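Local coordinates for molybdopterin biosynthesis protein MoaB (Sulfolobus tokodaii, PDB 3IWT) that probably takes part in molybdenum cofactor biosynthesis by binding molybdopterin, at residues Val84-Gly89 / Ile146-Pro151; Thr102-Phe107 / Lys136-Ile141. One frame throughout, in Å; residues are numbered along the deposited sequence.

Contact 1 (Val84-Gly89 / Ile146-Pro151)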
loop_
_atom_site.group_PDB
_atom_site.type_symbol
_atom_site.label_atom_id
_atom_site.label_comp_id
_atom_site.label_asym_id
_atom_site.label_seq_id
_atom_site.Cartn_x
_atom_site.Cartn_y
_atom_site.Cartn_z
ATOM N N VAL A 84 -6.440 -27.281 -0.844
ATOM C CA VAL A 84 -6.424 -26.349 0.275
ATOM C C VAL A 84 -5.146 -26.617 1.090
ATOM O O VAL A 84 -4.760 -27.787 1.316
ATOM C CB VAL A 84 -7.653 -26.550 1.212
ATOM C CG1 VAL A 84 -7.667 -25.519 2.360
ATOM C CG2 VAL A 84 -8.987 -26.548 0.439
ATOM N N ILE A 85 -4.537 -25.533 1.547
ATOM C CA ILE A 85 -3.399 -25.566 2.454
ATOM C C ILE A 85 -3.854 -24.945 3.771
ATOM O O ILE A 85 -4.410 -23.844 3.773
ATOM C CB ILE A 85 -2.192 -24.772 1.908
ATOM C CG1 ILE A 85 -1.725 -25.341 0.559
ATOM C CG2 ILE A 85 -1.036 -24.752 2.958
ATOM C CD1 ILE A 85 -0.766 -24.430 -0.266
ATOM N N ILE A 86 -3.577 -25.639 4.873
ATOM C CA ILE A 86 -3.848 -25.129 6.208
ATOM C C ILE A 86 -2.559 -25.147 7.019
ATOM O O ILE A 86 -1.876 -26.180 7.135
ATOM C CB ILE A 86 -4.939 -25.944 6.935
ATOM C CG1 ILE A 86 -6.247 -25.992 6.124
ATOM C CG2 ILE A 86 -5.193 -25.363 8.372
ATOM C CD1 ILE A 86 -7.375 -26.810 6.807
ATOM N N SER A 87 -2.203 -23.990 7.568
ATOM C CA SER A 87 -1.063 -23.934 8.467
ATOM C C SER A 87 -1.518 -23.638 9.874
ATOM O O SER A 87 -2.540 -22.967 10.090
ATOM C CB SER A 87 -0.005 -22.916 8.006
ATOM O OG SER A 87 -0.493 -21.575 8.079
ATOM N N THR A 88 -0.735 -24.105 10.840
ATOM C CA THR A 88 -0.955 -23.776 12.233
ATOM C C THR A 88 0.332 -23.238 12.839
ATOM O O THR A 88 1.357 -23.905 12.790
ATOM C CB THR A 88 -1.448 -24.997 13.054
ATOM O OG1 THR A 88 -1.465 -24.689 14.468
ATOM C CG2 THR A 88 -0.608 -26.261 12.815
ATOM N N GLY A 89 0.242 -22.043 13.423
ATOM C CA GLY A 89 1.346 -21.388 14.118
ATOM C C GLY A 89 1.797 -20.056 13.539
ATOM O O GLY A 89 1.786 -19.842 12.317
ATOM N N ILE A 146 -7.019 -22.672 -1.971
ATOM C CA ILE A 146 -7.374 -21.870 -0.817
ATOM C C ILE A 146 -6.281 -22.087 0.238
ATOM O O ILE A 146 -5.709 -23.176 0.356
ATOM C CB ILE A 146 -8.741 -22.296 -0.235
ATOM C CG1 ILE A 146 -9.820 -22.344 -1.336
ATOM C CG2 ILE A 146 -9.161 -21.370 0.937
ATOM C CD1 ILE A 146 -9.879 -21.105 -2.267
ATOM N N VAL A 147 -5.984 -21.041 0.997
ATOM C CA VAL A 147 -4.972 -21.123 2.027
ATOM C C VAL A 147 -5.544 -20.547 3.316
ATOM O O VAL A 147 -6.097 -19.450 3.290
ATOM C CB VAL A 147 -3.699 -20.329 1.641
ATOM C CG1 VAL A 147 -2.677 -20.371 2.792
ATOM C CG2 VAL A 147 -3.092 -20.831 0.274
ATOM N N TYR A 148 -5.418 -21.293 4.419
ATOM C CA TYR A 148 -5.846 -20.830 5.738
ATOM C C TYR A 148 -4.621 -20.804 6.641
ATOM O O TYR A 148 -3.933 -21.815 6.790
ATOM C CB TYR A 148 -6.914 -21.726 6.350
ATOM C CG TYR A 148 -8.262 -21.741 5.648
ATOM C CD1 TYR A 148 -9.228 -20.795 5.944
ATOM C CD2 TYR A 148 -8.588 -22.745 4.716
ATOM C CE1 TYR A 148 -10.479 -20.827 5.312
ATOM C CE2 TYR A 148 -9.814 -22.765 4.073
ATOM C CZ TYR A 148 -10.774 -21.825 4.390
ATOM O OH TYR A 148 -12.007 -21.870 3.757
ATOM N N LEU A 149 -4.353 -19.636 7.222
ATOM C CA LEU A 149 -3.267 -19.454 8.159
ATOM C C LEU A 149 -3.845 -19.363 9.559
ATOM O O LEU A 149 -4.406 -18.339 9.954
ATOM C CB LEU A 149 -2.478 -18.176 7.831
ATOM C CG LEU A 149 -2.004 -17.957 6.395
ATOM C CD1 LEU A 149 -1.284 -16.568 6.265
ATOM C CD2 LEU A 149 -1.109 -19.138 5.914
ATOM N N LEU A 150 -3.712 -20.447 10.318
ATOM C CA LEU A 150 -4.344 -20.557 11.626
ATOM C C LEU A 150 -3.376 -20.372 12.796
ATOM O O LEU A 150 -2.184 -20.588 12.646
ATOM C CB LEU A 150 -5.041 -21.909 11.756
ATOM C CG LEU A 150 -6.055 -22.282 10.661
ATOM C CD1 LEU A 150 -6.749 -23.688 10.962
ATOM C CD2 LEU A 150 -7.103 -21.108 10.452
ATOM N N PRO A 151 -3.910 -20.047 13.986
ATOM C CA PRO A 151 -3.037 -19.982 15.172
ATOM C C PRO A 151 -2.401 -21.310 15.616
ATOM O O PRO A 151 -2.790 -22.413 15.150
ATOM C CB PRO A 151 -3.956 -19.437 16.273
ATOM C CG PRO A 151 -5.157 -18.837 15.527
ATOM C CD PRO A 151 -5.317 -19.744 14.332
HETATM O O HOH W 1 -0.335 -20.503 10.495
#
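Val84 and Tyr148 meet on one face of a parallel strand pair: Val84 CG1 comes in at the edge of the phenol ring, close to its plane, 3.8 Å from Tyr148 CD2. The methyl gets there because it stands opposite the backbone N (chi1 -177°). Further along the same face, Ile86 and Leu150 are pressed together branch against branch, with Ile86 CG2 only 3.5 Å from Leu150 CD1, tighter than carbons usually pack. Helix 154-176 covers this face, where Val84 rests on Val169 and Tyr148 on Ile165 and Leu172; the phenol oxygen is hydrogen-bonded to the hydroxyl of Tyr133 of a second subunit.

Ile85, Ser87, Val147 and Leu149 occupy the other face, beneath helix 66-77. Ile85 and Val147 touch loosely. Ser87 OG lies against Leu149 CD2 at 3.3 Å, yet this buried hydroxyl also has a polar partner: it donates to a water, 2.6 Å from Ser87 OG, that in turn donates to Gly89 O and Leu150 O.

Between the faces, strands 84-88 and 146-150 run side by side at 8°, an example of regular parallel pairing in an alpha/beta sheet. Ile85 and Ser87 each donate through N and accept through O, the bond from Tyr148 N to Ile85 O measuring 2.8 Å. Where the strands end, Gly89 N continues the pattern to Leu150 O, and Thr88 OG1 donates to Pro151 O at 2.7 Å, tilted 27° from the carbonyl plane.

The chemistry thus changes along the pair, from apolar side chains at Val84 and Ile146 to hydroxyls and water at the C-terminal ends. Leu150 O, gripped by both Gly89 N and the water, joins the two chains where they leave the sheet.

Contact 2 (Thr102-Phe107 / Lys136-Ile141)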
loop_
_atom_site.group_PDB
_atom_site.type_symbol
_atom_site.label_atom_id
_atom_site.label_comp_id
_atom_site.label_asym_id
_atom_site.label_seq_id
_atom_site.Cartn_x
_atom_site.Cartn_y
_atom_site.Cartn_z
ATOM N N THR A 102 4.666 -13.184 6.138
ATOM C CA THR A 102 5.365 -13.923 5.115
ATOM C C THR A 102 4.412 -14.357 3.970
ATOM O O THR A 102 4.740 -14.193 2.790
ATOM C CB THR A 102 6.080 -15.156 5.721
ATOM O OG1 THR A 102 7.011 -14.706 6.708
ATOM C CG2 THR A 102 6.794 -15.958 4.643
ATOM N N ILE A 103 3.257 -14.928 4.310
ATOM C CA ILE A 103 2.410 -15.573 3.307
ATOM C C ILE A 103 1.296 -14.714 2.734
ATOM O O ILE A 103 0.937 -14.853 1.558
ATOM C CB ILE A 103 1.851 -16.923 3.860
ATOM C CG1 ILE A 103 3.030 -17.843 4.205
ATOM C CG2 ILE A 103 0.841 -17.585 2.897
ATOM C CD1 ILE A 103 3.952 -18.222 3.043
ATOM N N ARG A 104 0.730 -13.825 3.554
ATOM C CA ARG A 104 -0.456 -13.091 3.145
ATOM C C ARG A 104 -0.198 -12.281 1.901
ATOM O O ARG A 104 -1.083 -12.116 1.063
ATOM C CB ARG A 104 -0.993 -12.202 4.307
ATOM C CG ARG A 104 -2.304 -11.512 4.000
ATOM C CD ARG A 104 -2.893 -10.919 5.272
ATOM N NE ARG A 104 -1.978 -9.935 5.802
ATOM C CZ ARG A 104 -2.176 -9.317 6.973
ATOM N NH1 ARG A 104 -3.229 -9.595 7.697
ATOM N NH2 ARG A 104 -1.314 -8.426 7.391
ATOM N N LYS A 105 1.044 -11.839 1.742
ATOM C CA LYS A 105 1.472 -11.071 0.607
ATOM C C LYS A 105 1.353 -11.817 -0.710
ATOM O O LYS A 105 1.185 -11.173 -1.767
ATOM C CB LYS A 105 2.959 -10.642 0.769
ATOM C CG LYS A 105 3.106 -9.401 1.529
ATOM C CD LYS A 105 4.547 -8.966 1.650
ATOM C CE LYS A 105 4.966 -8.844 3.127
ATOM N NZ LYS A 105 6.430 -9.313 3.269
ATOM N N LEU A 106 1.453 -13.142 -0.642
ATOM C CA LEU A 106 1.448 -14.002 -1.809
ATOM C C LEU A 106 0.064 -14.317 -2.381
ATOM O O LEU A 106 -0.057 -14.884 -3.476
ATOM C CB LEU A 106 2.138 -15.310 -1.485
ATOM C CG LEU A 106 3.521 -15.169 -0.820
ATOM C CD1 LEU A 106 4.081 -16.585 -0.751
ATOM C CD2 LEU A 106 4.467 -14.223 -1.516
ATOM N N PHE A 107 -0.972 -13.987 -1.632
ATOM C CA PHE A 107 -2.331 -14.267 -2.060
ATOM C C PHE A 107 -2.620 -13.526 -3.359
ATOM O O PHE A 107 -2.268 -12.350 -3.504
ATOM C CB PHE A 107 -3.352 -13.854 -0.968
ATOM C CG PHE A 107 -3.254 -14.633 0.327
ATOM C CD1 PHE A 107 -2.734 -15.913 0.375
ATOM C CD2 PHE A 107 -3.769 -14.089 1.519
ATOM C CE1 PHE A 107 -2.682 -16.645 1.570
ATOM C CE2 PHE A 107 -3.737 -14.838 2.740
ATOM C CZ PHE A 107 -3.182 -16.106 2.744
ATOM N N LYS A 136 -4.012 -12.782 14.129
ATOM C CA LYS A 136 -4.075 -12.329 12.744
ATOM C C LYS A 136 -4.346 -13.485 11.769
ATOM O O LYS A 136 -4.037 -13.387 10.569
ATOM C CB LYS A 136 -2.784 -11.626 12.365
ATOM C CG LYS A 136 -2.450 -10.438 13.177
ATOM C CD LYS A 136 -1.134 -9.794 12.702
ATOM C CE LYS A 136 0.101 -10.569 13.207
ATOM N NZ LYS A 136 1.307 -9.744 12.970
ATOM N N ALA A 137 -4.916 -14.581 12.287
ATOM C CA ALA A 137 -5.352 -15.695 11.461
ATOM C C ALA A 137 -6.047 -15.143 10.210
ATOM O O ALA A 137 -6.834 -14.206 10.293
ATOM C CB ALA A 137 -6.271 -16.646 12.250
ATOM N N SER A 138 -5.678 -15.696 9.046
ATOM C CA SER A 138 -6.027 -15.137 7.738
ATOM C C SER A 138 -6.276 -16.252 6.736
ATOM O O SER A 138 -5.892 -17.400 6.974
ATOM C CB SER A 138 -4.888 -14.246 7.230
ATOM O OG SER A 138 -4.672 -13.130 8.071
ATOM N N ALA A 139 -6.947 -15.915 5.637
ATOM C CA ALA A 139 -7.212 -16.848 4.528
ATOM C C ALA A 139 -7.061 -16.090 3.192
ATOM O O ALA A 139 -7.186 -14.852 3.136
ATOM C CB ALA A 139 -8.634 -17.506 4.657
ATOM N N GLY A 140 -6.748 -16.846 2.139
ATOM C CA GLY A 140 -6.568 -16.295 0.824
ATOM C C GLY A 140 -6.627 -17.350 -0.259
ATOM O O GLY A 140 -6.844 -18.543 0.009
ATOM N N ILE A 141 -6.437 -16.886 -1.488
ATOM C CA ILE A 141 -6.563 -17.702 -2.682
ATOM C C ILE A 141 -5.263 -17.497 -3.473
ATOM O O ILE A 141 -4.822 -16.350 -3.652
ATOM C CB ILE A 141 -7.783 -17.231 -3.554
ATOM C CG1 ILE A 141 -9.116 -17.369 -2.791
ATOM C CG2 ILE A 141 -7.839 -17.992 -4.879
ATOM C CD1 ILE A 141 -10.166 -16.312 -3.175
HETATM O O HOH W 2 -5.751 -10.721 7.801
#
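Phe107 holds CG opposite its own carbonyl carbon (chi1 -64°), and this swings the ring onto strand 138-141, where Gly140 lies beneath it. Gly140 CA sits over the ring centre, 3.5 Å from the Phe107 centroid and 8° off the normal, a clear CH-pi contact. The opposite face carries Arg104 CA and Ile103 O toward its rim, so the ring is sandwiched between the backbone of Ile103 and Arg104 and the strand. Ala139 O approaches obliquely, 3.5 Å from Phe107 CE2. A side chain at Gly140 would be likely to clash with the ring, since a CB there would point toward Phe107 CD2.

Arg104 reaches the strand differently. Its chain extends from the backbone and then bends at chi3 (61°), placing NH1 3.8 Å from Ser138 OG, too far for a direct bond. One water bridges the gap: it lies in the guanidinium plane, accepts from Arg104 NH1 at 2.8 Å and donates to Ser138 OG at 2.7 Å. The serine hydroxyl spends its proton on Lys136 O, 2.6 Å from Ser138 OG, while Arg104 NH2 forms a salt bridge with Glu112 of a fourth subunit.

Replacing Phe107 with an alanine would probably open a gap above Gly140 and leave its CA without the ring face that now covers it, while Val147, on the neighbouring strand, would lose an apolar partner.

With no direct hydrogen bond between them, the two segments illustrate how a chain can be seated on a sheet by one aromatic face and one bridging water, the polar end also serving the subunit interface.

The two contacts share a sheet but no segment: strand 145-150 of contact 1 lies between strand 84-88 and strand 138-142 of contact 2, its antiparallel neighbour. Contact 1 is at the core of the chain; contact 2, also largely buried, lies about 10 Å from the chain centre to its own centre and includes the partly exposed Arg104. Adjacent strands in contact 1 are stitched by direct backbone bonds and flanked by mostly apolar side chains; in contact 2 segment 102-107 rests on the sheet through a ring and a water. Probable hydrogen bonds from Leu149 N to Ser138 O and from Val147 N to Gly140 O connect them. Each reaches another subunit, through a tyrosine hydroxyl and an ionic pair respectively.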